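Local atomic coordinates of transferrin binding protein B (Actinobacillus suis, PDB entry 3PQU), a protein that probably sits as a lipoprotein on the bacterial outer membrane and binds host transferrin, serving iron acquisition. Residues L42-K47 with A75-I80; A46-R51 with A201-S206; D70-A75 with D177-V182; Y125-S130 with N147-Y152. One frame throughout, in Å; residues are numbered along the deposited sequence.

Interaction 1: residues L42-K47 with A75-I80; sequences LGVEAK and AQIMAI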
loop_
_atom_site.group_PDB
_atom_site.type_symbol
_atom_site.label_atom_id
_atom_site.label_comp_id
_atom_site.label_asym_id
_atom_site.label_seq_id
_atom_site.Cartn_x
_atom_site.Cartn_y
_atom_site.Cartn_z
ATOM N N LEU A 42 -3.554 1.857 -1.794
ATOM C CA LEU A 42 -2.561 1.884 -2.862
ATOM C C LEU A 42 -2.491 3.252 -3.514
ATOM O O LEU A 42 -1.408 3.727 -3.870
ATOM C CB LEU A 42 -2.869 0.833 -3.918
ATOM C CG LEU A 42 -2.631 -0.594 -3.439
ATOM C CD1 LEU A 42 -3.164 -1.576 -4.481
ATOM C CD2 LEU A 42 -1.156 -0.826 -3.160
ATOM N N GLY A 43 -3.657 3.873 -3.690
ATOM C CA GLY A 43 -3.709 5.249 -4.159
ATOM C C GLY A 43 -4.932 6.024 -3.703
ATOM O O GLY A 43 -5.831 5.465 -3.058
ATOM N N VAL A 44 -4.981 7.303 -4.073
ATOM C CA VAL A 44 -6.118 8.192 -3.764
ATOM C C VAL A 44 -6.350 9.168 -4.947
ATOM O O VAL A 44 -5.386 9.612 -5.565
ATOM C CB VAL A 44 -5.825 9.034 -2.497
ATOM C CG1 VAL A 44 -7.004 9.939 -2.182
ATOM C CG2 VAL A 44 -5.444 8.133 -1.266
ATOM N N GLU A 45 -7.605 9.499 -5.255
ATOM C CA GLU A 45 -7.903 10.493 -6.295
ATOM C C GLU A 45 -9.040 11.425 -5.854
ATOM O O GLU A 45 -9.867 11.054 -5.019
ATOM C CB GLU A 45 -8.302 9.812 -7.620
ATOM C CG GLU A 45 -9.711 9.174 -7.561
ATOM C CD GLU A 45 -10.133 8.446 -8.845
ATOM O OE1 GLU A 45 -11.351 8.195 -9.006
ATOM O OE2 GLU A 45 -9.266 8.100 -9.686
ATOM N N ALA A 46 -9.083 12.631 -6.424
ATOM C CA ALA A 46 -10.228 13.525 -6.247
ATOM C C ALA A 46 -10.506 14.287 -7.536
ATOM O O ALA A 46 -9.598 14.730 -8.222
ATOM C CB ALA A 46 -9.998 14.512 -5.111
ATOM N N LYS A 47 -11.780 14.446 -7.829
ATOM C CA LYS A 47 -12.232 15.209 -8.983
ATOM C C LYS A 47 -11.921 16.699 -8.824
ATOM O O LYS A 47 -12.024 17.248 -7.732
ATOM C CB LYS A 47 -13.742 15.004 -9.147
ATOM C CG LYS A 47 -14.362 15.662 -10.372
ATOM C CD LYS A 47 -15.723 15.030 -10.644
ATOM C CE LYS A 47 -16.277 15.398 -12.009
ATOM N NZ LYS A 47 -17.457 14.545 -12.330
ATOM N N ALA A 75 -15.792 12.943 1.454
ATOM C CA ALA A 75 -16.478 11.966 0.604
ATOM C C ALA A 75 -16.051 12.012 -0.877
ATOM O O ALA A 75 -16.311 11.075 -1.632
ATOM C CB ALA A 75 -17.988 12.109 0.718
ATOM N N GLN A 76 -15.410 13.089 -1.309
ATOM C CA GLN A 76 -14.962 13.163 -2.704
ATOM C C GLN A 76 -13.531 12.650 -2.883
ATOM O O GLN A 76 -13.030 12.530 -3.992
ATOM C CB GLN A 76 -15.091 14.595 -3.232
ATOM C CG GLN A 76 -16.524 15.054 -3.380
ATOM C CD GLN A 76 -16.672 16.554 -3.239
ATOM O OE1 GLN A 76 -17.116 17.053 -2.203
ATOM N NE2 GLN A 76 -16.298 17.283 -4.276
ATOM N N ILE A 77 -12.878 12.333 -1.779
ATOM C CA ILE A 77 -11.514 11.837 -1.822
ATOM C C ILE A 77 -11.581 10.309 -1.797
ATOM O O ILE A 77 -11.925 9.703 -0.787
ATOM C CB ILE A 77 -10.726 12.404 -0.628
ATOM C CG1 ILE A 77 -10.732 13.936 -0.724
ATOM C CG2 ILE A 77 -9.315 11.861 -0.593
ATOM C CD1 ILE A 77 -10.088 14.603 0.448
ATOM N N MET A 78 -11.248 9.691 -2.918
ATOM C CA MET A 78 -11.562 8.284 -3.123
ATOM C C MET A 78 -10.327 7.414 -3.186
ATOM O O MET A 78 -9.372 7.736 -3.878
ATOM C CB MET A 78 -12.319 8.128 -4.447
ATOM C CG MET A 78 -13.241 9.286 -4.767
ATOM S SD MET A 78 -14.869 8.676 -5.226
ATOM C CE MET A 78 -15.358 8.039 -3.629
ATOM N N ALA A 79 -10.376 6.286 -2.494
ATOM C CA ALA A 79 -9.337 5.277 -2.589
ATOM C C ALA A 79 -9.355 4.649 -3.980
ATOM O O ALA A 79 -10.417 4.390 -4.533
ATOM C CB ALA A 79 -9.576 4.206 -1.534
ATOM N N ILE A 80 -8.178 4.408 -4.550
ATOM C CA ILE A 80 -8.078 3.679 -5.804
ATOM C C ILE A 80 -7.073 2.558 -5.645
ATOM O O ILE A 80 -6.255 2.576 -4.725
ATOM C CB ILE A 80 -7.715 4.593 -6.978
ATOM C CG1 ILE A 80 -6.433 5.372 -6.698
ATOM C CG2 ILE A 80 -8.873 5.566 -7.275
ATOM C CD1 ILE A 80 -6.030 6.265 -7.880
HETATM O O HOH W 1 -13.736 16.403 -5.680
HETATM O O HOH W 2 -13.914 13.065 -6.404
#

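Interaction 2: residues A46-R51 with A201-S206; sequences AKIPRR and AATSIS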
loop_
_atom_site.group_PDB
_atom_site.type_symbol
_atom_site.label_atom_id
_atom_site.label_comp_id
_atom_site.label_asym_id
_atom_site.label_seq_id
_atom_site.Cartn_x
_atom_site.Cartn_y
_atom_site.Cartn_z
ATOM N N ALA A 46 -9.083 12.631 -6.424
ATOM C CA ALA A 46 -10.228 13.525 -6.247
ATOM C C ALA A 46 -10.506 14.287 -7.536
ATOM O O ALA A 46 -9.598 14.730 -8.222
ATOM C CB ALA A 46 -9.998 14.512 -5.111
ATOM N N LYS A 47 -11.780 14.446 -7.829
ATOM C CA LYS A 47 -12.232 15.209 -8.983
ATOM C C LYS A 47 -11.921 16.699 -8.824
ATOM O O LYS A 47 -12.024 17.248 -7.732
ATOM C CB LYS A 47 -13.742 15.004 -9.147
ATOM C CG LYS A 47 -14.362 15.662 -10.372
ATOM C CD LYS A 47 -15.723 15.030 -10.644
ATOM C CE LYS A 47 -16.277 15.398 -12.009
ATOM N NZ LYS A 47 -17.457 14.545 -12.330
ATOM N N ILE A 48 -11.551 17.349 -9.917
ATOM C CA ILE A 48 -11.301 18.801 -9.910
ATOM C C ILE A 48 -12.646 19.534 -9.837
ATOM O O ILE A 48 -13.495 19.331 -10.708
ATOM C CB ILE A 48 -10.497 19.236 -11.199
ATOM C CG1 ILE A 48 -9.093 18.583 -11.214
ATOM C CG2 ILE A 48 -10.356 20.766 -11.288
ATOM C CD1 ILE A 48 -8.283 18.798 -12.556
ATOM N N PRO A 49 -12.867 20.361 -8.792
ATOM C CA PRO A 49 -14.176 21.035 -8.656
ATOM C C PRO A 49 -14.449 22.061 -9.754
ATOM O O PRO A 49 -13.520 22.746 -10.217
ATOM C CB PRO A 49 -14.076 21.737 -7.286
ATOM C CG PRO A 49 -13.106 20.893 -6.504
ATOM C CD PRO A 49 -12.067 20.476 -7.552
ATOM N N ARG A 50 -15.720 22.142 -10.161
ATOM C CA ARG A 50 -16.199 22.988 -11.265
ATOM C C ARG A 50 -17.496 23.605 -10.783
ATOM O O ARG A 50 -18.360 22.893 -10.295
ATOM C CB ARG A 50 -16.504 22.115 -12.500
ATOM C CG ARG A 50 -15.283 21.687 -13.334
ATOM C CD ARG A 50 -15.430 20.281 -13.909
ATOM N NE ARG A 50 -16.534 20.108 -14.863
ATOM C CZ ARG A 50 -16.465 20.416 -16.155
ATOM N NH1 ARG A 50 -15.357 20.944 -16.673
ATOM N NH2 ARG A 50 -17.513 20.217 -16.934
ATOM N N ARG A 51 -17.652 24.916 -10.920
ATOM C CA ARG A 51 -18.881 25.564 -10.434
ATOM C C ARG A 51 -20.070 25.255 -11.339
ATOM O O ARG A 51 -19.928 25.225 -12.552
ATOM C CB ARG A 51 -18.708 27.077 -10.321
ATOM C CG ARG A 51 -19.861 27.766 -9.578
ATOM C CD ARG A 51 -19.521 29.212 -9.299
ATOM N NE ARG A 51 -19.318 29.986 -10.527
ATOM C CZ ARG A 51 -20.293 30.640 -11.152
ATOM N NH1 ARG A 51 -21.527 30.587 -10.676
ATOM N NH2 ARG A 51 -20.043 31.327 -12.258
ATOM N N ALA A 201 -11.527 25.080 -10.289
ATOM C CA ALA A 201 -10.620 25.138 -9.157
ATOM C C ALA A 201 -9.256 25.648 -9.621
ATOM O O ALA A 201 -8.861 25.420 -10.769
ATOM C CB ALA A 201 -10.481 23.748 -8.509
ATOM N N ALA A 202 -8.539 26.330 -8.736
ATOM C CA ALA A 202 -7.134 26.613 -9.004
ATOM C C ALA A 202 -6.388 25.291 -8.767
ATOM O O ALA A 202 -6.563 24.655 -7.724
ATOM C CB ALA A 202 -6.624 27.691 -8.069
ATOM N N THR A 203 -5.564 24.883 -9.730
ATOM C CA THR A 203 -4.876 23.595 -9.663
ATOM C C THR A 203 -3.407 23.765 -10.078
ATOM O O THR A 203 -3.013 24.813 -10.629
ATOM C CB THR A 203 -5.481 22.581 -10.671
ATOM O OG1 THR A 203 -5.235 23.052 -11.998
ATOM C CG2 THR A 203 -6.997 22.369 -10.467
ATOM N N SER A 204 -2.609 22.715 -9.894
ATOM C CA SER A 204 -1.232 22.737 -10.394
ATOM C C SER A 204 -1.221 22.722 -11.923
ATOM O O SER A 204 -0.166 22.911 -12.523
ATOM C CB SER A 204 -0.401 21.560 -9.861
ATOM O OG SER A 204 -1.160 20.372 -9.934
ATOM N N ILE A 205 -2.375 22.465 -12.545
ATOM C CA ILE A 205 -2.507 22.603 -14.015
ATOM C C ILE A 205 -2.522 24.070 -14.467
ATOM O O ILE A 205 -1.919 24.414 -15.478
ATOM C CB ILE A 205 -3.790 21.930 -14.542
ATOM C CG1 ILE A 205 -3.781 20.425 -14.229
ATOM C CG2 ILE A 205 -3.975 22.179 -16.057
ATOM C CD1 ILE A 205 -5.196 19.781 -14.314
ATOM N N SER A 206 -3.210 24.941 -13.722
ATOM C CA SER A 206 -3.412 26.324 -14.172
ATOM C C SER A 206 -2.445 27.334 -13.553
ATOM O O SER A 206 -2.418 28.502 -13.944
ATOM C CB SER A 206 -4.847 26.766 -13.892
ATOM O OG SER A 206 -5.074 26.809 -12.492
#

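Interaction 3: residues D70-A75 with D177-V182; sequences DELSEA and DFTSDV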
loop_
_atom_site.group_PDB
_atom_site.type_symbol
_atom_site.label_atom_id
_atom_site.label_comp_id
_atom_site.label_asym_id
_atom_site.label_seq_id
_atom_site.Cartn_x
_atom_site.Cartn_y
_atom_site.Cartn_z
ATOM N N ASP A 70 -18.201 25.382 -5.170
ATOM C CA ASP A 70 -18.224 23.937 -5.362
ATOM C C ASP A 70 -17.158 23.360 -4.440
ATOM O O ASP A 70 -15.952 23.551 -4.650
ATOM C CB ASP A 70 -17.976 23.524 -6.822
ATOM C CG ASP A 70 -18.232 22.035 -7.054
ATOM O OD1 ASP A 70 -17.391 21.357 -7.686
ATOM O OD2 ASP A 70 -19.268 21.528 -6.573
ATOM N N GLU A 71 -17.614 22.650 -3.419
ATOM C CA GLU A 71 -16.781 22.319 -2.269
ATOM C C GLU A 71 -15.954 21.064 -2.464
ATOM O O GLU A 71 -16.300 20.195 -3.248
ATOM C CB GLU A 71 -17.667 22.168 -1.014
ATOM C CG GLU A 71 -18.386 23.450 -0.661
ATOM C CD GLU A 71 -19.200 23.308 0.618
ATOM O OE1 GLU A 71 -19.764 24.324 1.078
ATOM O OE2 GLU A 71 -19.266 22.180 1.163
ATOM N N LEU A 72 -14.840 20.990 -1.754
ATOM C CA LEU A 72 -14.131 19.731 -1.613
ATOM C C LEU A 72 -14.652 19.088 -0.326
ATOM O O LEU A 72 -14.926 19.775 0.643
ATOM C CB LEU A 72 -12.631 19.984 -1.506
ATOM C CG LEU A 72 -11.881 20.380 -2.779
ATOM C CD1 LEU A 72 -10.460 20.885 -2.456
ATOM C CD2 LEU A 72 -11.830 19.189 -3.735
ATOM N N SER A 73 -14.797 17.772 -0.301
ATOM C CA SER A 73 -15.139 17.122 0.947
ATOM C C SER A 73 -14.474 15.773 1.013
ATOM O O SER A 73 -14.002 15.233 -0.003
ATOM C CB SER A 73 -16.651 16.946 1.078
ATOM O OG SER A 73 -17.108 16.121 0.028
ATOM N N GLU A 74 -14.491 15.210 2.211
ATOM C CA GLU A 74 -13.817 13.963 2.475
ATOM C C GLU A 74 -14.478 12.847 1.674
ATOM O O GLU A 74 -13.806 11.925 1.224
ATOM C CB GLU A 74 -13.830 13.706 3.984
ATOM C CG GLU A 74 -13.256 12.382 4.427
ATOM C CD GLU A 74 -13.373 12.203 5.926
ATOM O OE1 GLU A 74 -13.178 13.202 6.656
ATOM O OE2 GLU A 74 -13.666 11.071 6.372
ATOM N N ALA A 75 -15.792 12.943 1.454
ATOM C CA ALA A 75 -16.478 11.966 0.604
ATOM C C ALA A 75 -16.051 12.012 -0.877
ATOM O O ALA A 75 -16.311 11.075 -1.632
ATOM C CB ALA A 75 -17.988 12.109 0.718
ATOM N N ASP A 177 1.289 18.124 -6.535
ATOM C CA ASP A 177 0.191 18.646 -7.369
ATOM C C ASP A 177 -1.039 18.863 -6.485
ATOM O O ASP A 177 -1.108 18.327 -5.382
ATOM C CB ASP A 177 -0.160 17.660 -8.484
ATOM C CG ASP A 177 0.869 17.648 -9.590
ATOM O OD1 ASP A 177 1.667 16.691 -9.669
ATOM O OD2 ASP A 177 0.886 18.615 -10.367
ATOM N N PHE A 178 -2.003 19.645 -6.963
ATOM C CA PHE A 178 -3.123 20.040 -6.112
ATOM C C PHE A 178 -4.336 20.538 -6.885
ATOM O O PHE A 178 -4.223 20.946 -8.035
ATOM C CB PHE A 178 -2.661 21.157 -5.158
ATOM C CG PHE A 178 -2.212 22.429 -5.877
ATOM C CD1 PHE A 178 -3.139 23.411 -6.223
ATOM C CD2 PHE A 178 -0.878 22.618 -6.225
ATOM C CE1 PHE A 178 -2.762 24.583 -6.911
ATOM C CE2 PHE A 178 -0.475 23.802 -6.890
ATOM C CZ PHE A 178 -1.429 24.785 -7.239
ATOM N N THR A 179 -5.491 20.519 -6.223
ATOM C CA THR A 179 -6.654 21.274 -6.649
ATOM C C THR A 179 -7.223 21.965 -5.410
ATOM O O THR A 179 -7.207 21.392 -4.315
ATOM C CB THR A 179 -7.764 20.393 -7.291
ATOM O OG1 THR A 179 -8.868 21.227 -7.659
ATOM C CG2 THR A 179 -8.289 19.318 -6.313
ATOM N N SER A 180 -7.697 23.199 -5.588
ATOM C CA SER A 180 -8.442 23.919 -4.565
ATOM C C SER A 180 -9.905 23.527 -4.654
ATOM O O SER A 180 -10.285 22.687 -5.476
ATOM C CB SER A 180 -8.326 25.439 -4.765
ATOM O OG SER A 180 -9.022 25.884 -5.938
ATOM N N ASP A 181 -10.734 24.134 -3.801
ATOM C CA ASP A 181 -12.166 24.120 -4.030
ATOM C C ASP A 181 -12.531 25.368 -4.831
ATOM O O ASP A 181 -11.656 26.125 -5.239
ATOM C CB ASP A 181 -12.960 24.073 -2.705
ATOM C CG ASP A 181 -12.730 25.304 -1.827
ATOM O OD1 ASP A 181 -13.524 25.520 -0.878
ATOM O OD2 ASP A 181 -11.746 26.034 -2.082
ATOM N N VAL A 182 -13.823 25.598 -5.038
ATOM C CA VAL A 182 -14.253 26.736 -5.836
ATOM C C VAL A 182 -15.095 27.706 -5.010
ATOM O O VAL A 182 -15.969 27.278 -4.267
ATOM C CB VAL A 182 -15.042 26.254 -7.075
ATOM C CG1 VAL A 182 -15.942 27.372 -7.629
ATOM C CG2 VAL A 182 -14.073 25.727 -8.164
HETATM O O HOH W 3 -14.305 23.033 0.237
#

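Interaction 4: residues Y125-S130 with N147-Y152; sequences YVFDES and NGIDGY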
loop_
_atom_site.group_PDB
_atom_site.type_symbol
_atom_site.label_atom_id
_atom_site.label_comp_id
_atom_site.label_asym_id
_atom_site.label_seq_id
_atom_site.Cartn_x
_atom_site.Cartn_y
_atom_site.Cartn_z
ATOM N N TYR A 125 -2.041 14.541 -12.154
ATOM C CA TYR A 125 -3.339 14.903 -12.691
ATOM C C TYR A 125 -3.560 14.244 -14.044
ATOM O O TYR A 125 -2.617 13.823 -14.731
ATOM C CB TYR A 125 -3.463 16.429 -12.805
ATOM C CG TYR A 125 -2.275 17.076 -13.494
ATOM C CD1 TYR A 125 -2.106 16.980 -14.882
ATOM C CD2 TYR A 125 -1.313 17.767 -12.763
ATOM C CE1 TYR A 125 -0.986 17.567 -15.532
ATOM C CE2 TYR A 125 -0.195 18.364 -13.398
ATOM C CZ TYR A 125 -0.052 18.256 -14.789
ATOM O OH TYR A 125 1.032 18.819 -15.420
ATOM N N VAL A 126 -4.830 14.121 -14.384
ATOM C CA VAL A 126 -5.244 13.632 -15.685
ATOM C C VAL A 126 -6.505 14.417 -16.006
ATOM O O VAL A 126 -7.395 14.542 -15.163
ATOM C CB VAL A 126 -5.480 12.117 -15.641
ATOM C CG1 VAL A 126 -6.255 11.729 -14.372
ATOM C CG2 VAL A 126 -6.162 11.630 -16.903
ATOM N N PHE A 127 -6.569 14.997 -17.194
ATOM C CA PHE A 127 -7.672 15.916 -17.453
ATOM C C PHE A 127 -7.947 16.199 -18.921
ATOM O O PHE A 127 -7.092 15.982 -19.792
ATOM C CB PHE A 127 -7.412 17.235 -16.706
ATOM C CG PHE A 127 -6.371 18.116 -17.371
ATOM C CD1 PHE A 127 -6.754 19.138 -18.231
ATOM C CD2 PHE A 127 -5.009 17.905 -17.145
ATOM C CE1 PHE A 127 -5.788 19.940 -18.871
ATOM C CE2 PHE A 127 -4.046 18.699 -17.758
ATOM C CZ PHE A 127 -4.432 19.723 -18.625
ATOM N N ASP A 128 -9.166 16.672 -19.173
ATOM C CA ASP A 128 -9.589 17.182 -20.470
ATOM C C ASP A 128 -9.539 18.704 -20.340
ATOM O O ASP A 128 -10.132 19.277 -19.429
ATOM C CB ASP A 128 -11.014 16.686 -20.787
ATOM C CG ASP A 128 -11.514 17.118 -22.165
ATOM O OD1 ASP A 128 -11.147 18.203 -22.638
ATOM O OD2 ASP A 128 -12.312 16.389 -22.778
ATOM N N GLU A 129 -8.804 19.369 -21.217
ATOM C CA GLU A 129 -8.644 20.820 -21.099
ATOM C C GLU A 129 -9.978 21.572 -21.170
ATOM O O GLU A 129 -10.132 22.624 -20.559
ATOM C CB GLU A 129 -7.747 21.343 -22.221
ATOM C CG GLU A 129 -7.583 22.838 -22.244
ATOM C CD GLU A 129 -6.631 23.289 -23.348
ATOM O OE1 GLU A 129 -5.527 22.714 -23.457
ATOM O OE2 GLU A 129 -6.983 24.218 -24.108
ATOM N N SER A 130 -10.930 21.065 -21.947
ATOM C CA SER A 130 -12.176 21.801 -22.119
ATOM C C SER A 130 -13.338 20.887 -22.419
ATOM O O SER A 130 -13.511 20.442 -23.562
ATOM C CB SER A 130 -12.045 22.862 -23.229
ATOM O OG SER A 130 -13.196 23.701 -23.261
ATOM N N ASN A 147 -18.153 23.835 -17.243
ATOM C CA ASN A 147 -17.312 23.904 -18.431
ATOM C C ASN A 147 -15.857 24.164 -18.105
ATOM O O ASN A 147 -15.537 24.571 -16.993
ATOM C CB ASN A 147 -17.832 24.957 -19.416
ATOM C CG ASN A 147 -17.288 24.738 -20.827
ATOM O OD1 ASN A 147 -16.835 23.647 -21.159
ATOM N ND2 ASN A 147 -17.318 25.776 -21.643
ATOM N N GLY A 148 -14.961 23.889 -19.056
ATOM C CA GLY A 148 -13.542 24.051 -18.807
ATOM C C GLY A 148 -12.847 22.753 -18.389
ATOM O O GLY A 148 -13.265 21.662 -18.779
ATOM N N ILE A 149 -11.769 22.868 -17.618
ATOM C CA ILE A 149 -10.998 21.675 -17.203
ATOM C C ILE A 149 -11.873 20.646 -16.494
ATOM O O ILE A 149 -12.678 20.995 -15.634
ATOM C CB ILE A 149 -9.773 22.053 -16.337
ATOM C CG1 ILE A 149 -8.692 22.693 -17.221
ATOM C CG2 ILE A 149 -9.173 20.828 -15.569
ATOM C CD1 ILE A 149 -7.524 23.254 -16.421
ATOM N N ASP A 150 -11.736 19.385 -16.889
ATOM C CA ASP A 150 -12.434 18.290 -16.224
ATOM C C ASP A 150 -11.446 17.174 -16.010
ATOM O O ASP A 150 -10.851 16.695 -16.974
ATOM C CB ASP A 150 -13.584 17.751 -17.090
ATOM C CG ASP A 150 -14.449 16.755 -16.336
ATOM O OD1 ASP A 150 -14.846 15.716 -16.904
ATOM O OD2 ASP A 150 -14.720 17.017 -15.154
ATOM N N GLY A 151 -11.257 16.752 -14.760
ATOM C CA GLY A 151 -10.286 15.702 -14.507
ATOM C C GLY A 151 -10.077 15.437 -13.039
ATOM O O GLY A 151 -10.961 15.744 -12.237
ATOM N N TYR A 152 -8.898 14.911 -12.693
ATOM C CA TYR A 152 -8.630 14.398 -11.355
ATOM C C TYR A 152 -7.222 14.721 -10.886
ATOM O O TYR A 152 -6.289 14.825 -11.688
ATOM C CB TYR A 152 -8.802 12.881 -11.361
ATOM C CG TYR A 152 -10.158 12.423 -11.820
ATOM C CD1 TYR A 152 -11.141 12.054 -10.907
ATOM C CD2 TYR A 152 -10.470 12.383 -13.174
ATOM C CE1 TYR A 152 -12.411 11.634 -11.338
ATOM C CE2 TYR A 152 -11.724 11.974 -13.614
ATOM C CZ TYR A 152 -12.687 11.605 -12.694
ATOM O OH TYR A 152 -13.921 11.207 -13.149
HETATM O O HOH W 4 -15.917 22.963 -23.602
#

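Interaction 1: residues L42-K47 with A75-I80
Ile80 reaches over the neighbouring strand with two branches, its CG2 methyl lying 3.5 Å from CD of Glu45 while CG1 rests on the peptide at Gly43, 3.4 Å from Gly43 C. CG1 is wedged between the backbone N and the carbonyl carbon of its own residue (chi1 55°), which turns it down onto the glycine, where no side chain stands in its way. The extended Glu45 side chain crosses Ile80 at about a right angle, and its OE1 goes on to a hydrogen bond with His90 NE2. Beneath lies an antiparallel ladder: Gly43 with Ile80 and Glu45 with Met78 are hydrogen-bonded pairs, and Val44 with Ala79 is the non-hydrogen-bonded pair between them. It adds edge strand 78-80 to the five-stranded sheet of the N-lobe handle. The Met78 N to Glu45 O bond is almost straight (2.9 Å, 177°), whereas Ile80 N meets Gly43 O from above its carbonyl plane. On the face of Val44 and Ala79, Val44 CG1 presses on Ile77 CG2 at 3.4 Å, tighter than usual van der Waals contact, and both side chains pack on Phe319 of the barrel. Past the ladder a water takes over, accepting from Lys47 N and donating to Gln76 O.

Interaction 2: residues A46-R51 with A201-S206
Ile48 turns its CB toward the loop 201-206, and the side chain divides there into two arms with different targets. The short arm, CG2, stands anti to the backbone N and meets two methyl groups: Thr203 CG2 at 3.8 Å and, slightly farther off, Ala201 CB at 4.1 Å. The long arm leaves through CG1, beside the backbone N (chi1 -64°), and continues extended (chi2 172°), which carries CD1 out to the CD1 methyl of Ile205, 3.7 Å away. Ile48 thus spans the loop from Ala201 to Ile205, crossing Thr203 at about a right angle and Ile205 at a slant. Pro49 extends the apolar patch, with its ring atom CD set 3.8 Å from Ala201 CB. The same alanine supplies the polar link of the contact, its N donating to Pro49 O at 3.1 Å with a moderately bent N-H...O angle of 145°.

The buried seam lies where the handle chain, leaving strand 43-47, passes over a long loop that follows strand 170-183 of the N-lobe barrel. That loop is shaped locally by an ST motif, in which Thr203 OG1 accepts from Ser206 N. The oxygen thus accepts from its own loop, while CG2 is directed to Ile48. Thr179 of the barrel strand packs against Pro49, Ala201 and Thr203, and Tyr125 and Phe127 of the handle sheet touch Ile205. Beyond the proline, Arg50 NH1 is hydrogen-bonded to Ile149 O.

Interaction 3: residues D70-A75 with D177-V182
Asp70 and Val182 form an antiparallel hydrogen-bonded pair that brings the short strand 69-70, from the handle part of the sequence, alongside the long barrel strand 170-183. Val182 N donates to Asp70 O at 3.0 Å, tilted from the carbonyl plane; in return Asp70 N reaches Val182 O at 3.1 Å from above its plane. The two side chains share one face, with CB facing CB at 4.0 Å.

Two residues on, Leu72 supplies the apolar part of the contact. Its CD1 lies against the backbone of the barrel strand, 3.5 Å from Ser180 C, while CG comes within 3.8 Å of Asp181 CB as the two side chains slant past each other. CG stands beside the Leu72 backbone N (chi1 -74°), which puts CD1 over the Ser180-Asp181 peptide, while CD2 lies 4.4 Å from Thr179 CG2. Pro49 packs on Leu72, and it also touches Asp70.

Around this first shell, two hydroxyls brace the backbone of the barrel strand. Thr179 OG1 donates to Ser180 O on a lone pair, in the carbonyl plane, and Ser180 OG donates to Asp181 O. The carboxylates have partners of their own: Asp70 OD1 accepts from Arg50 N, and Asp181 OD2 is hydrogen-bonded to Tyr186 OH. A water lies between Leu72 and Asp181, accepting from Leu72 N at 2.9 Å and standing 2.8 Å from Asp181 OD1, to which it probably donates.

Interaction 4: residues Y125-S130 with N147-Y152
Phe127 meets Ile149 across an antiparallel pair of strands, its ring atom CD1 lying 4.0 Å from Ile149 CG2 in an oblique approach. The ring stands between the backbone N and carbonyl carbon of its own residue (chi1 76°), a setting that lays it beside the isoleucine. Phe127 CB settles 3.9 Å from Gly151 CA, a closeness possible because glycine carries no side chain there. On the opposite face Val126, in one of its two conformers, lies side by side with Tyr152.

Backbone hydrogen bonds run in two pairs. Val126 and Tyr152 exchange both of theirs, and Tyr152 N approaches Val126 O at 2.9 Å almost end-on to the carbonyl. Asp128 and Asp150 do likewise, the bond from Asp128 N to Asp150 O being nearly straight (2.8 Å, 173°). Between them Phe127 and Gly151 form a close non-hydrogen-bonded pair.

Side-chain polar groups take over at the strand ends. Asp128 OD1 accepts from Ser130 N at 3.0 Å, an Asx turn, while Thr98 and Ser100 bond the same carboxylate, at OD2 and OD1 respectively. A water joins Ser130 OG to Asn147 OD1.

The pair lies inside the five-stranded handle sheet, 150-157 being its middle strand, with strand 103-105 beyond 121-128 and strand 43-47 beyond 150-157. Helix 91-97 packs on the Val126 and Asp150 face, where Lys97 forms a salt bridge with Asp150.

How the interactions relate
From the N terminus, strand 43-47 first pairs with 78-80 in interaction 1, closing a short loop within the handle. The same chain runs straight on into interaction 2, whose partner comes 150 residues later and belongs to the barrel part of the sequence. Residues 70-75 open interaction 3 before interaction 1 has closed, so these two cross, sharing Ala75. Interaction 4 opens and closes within the handle, after interaction 1; it nests inside interaction 3, which in turn nests inside interaction 2. Interactions 1 and 4 belong to one handle sheet, whereas interactions 2 and 3, centred about 7 Å apart, join handle to barrel.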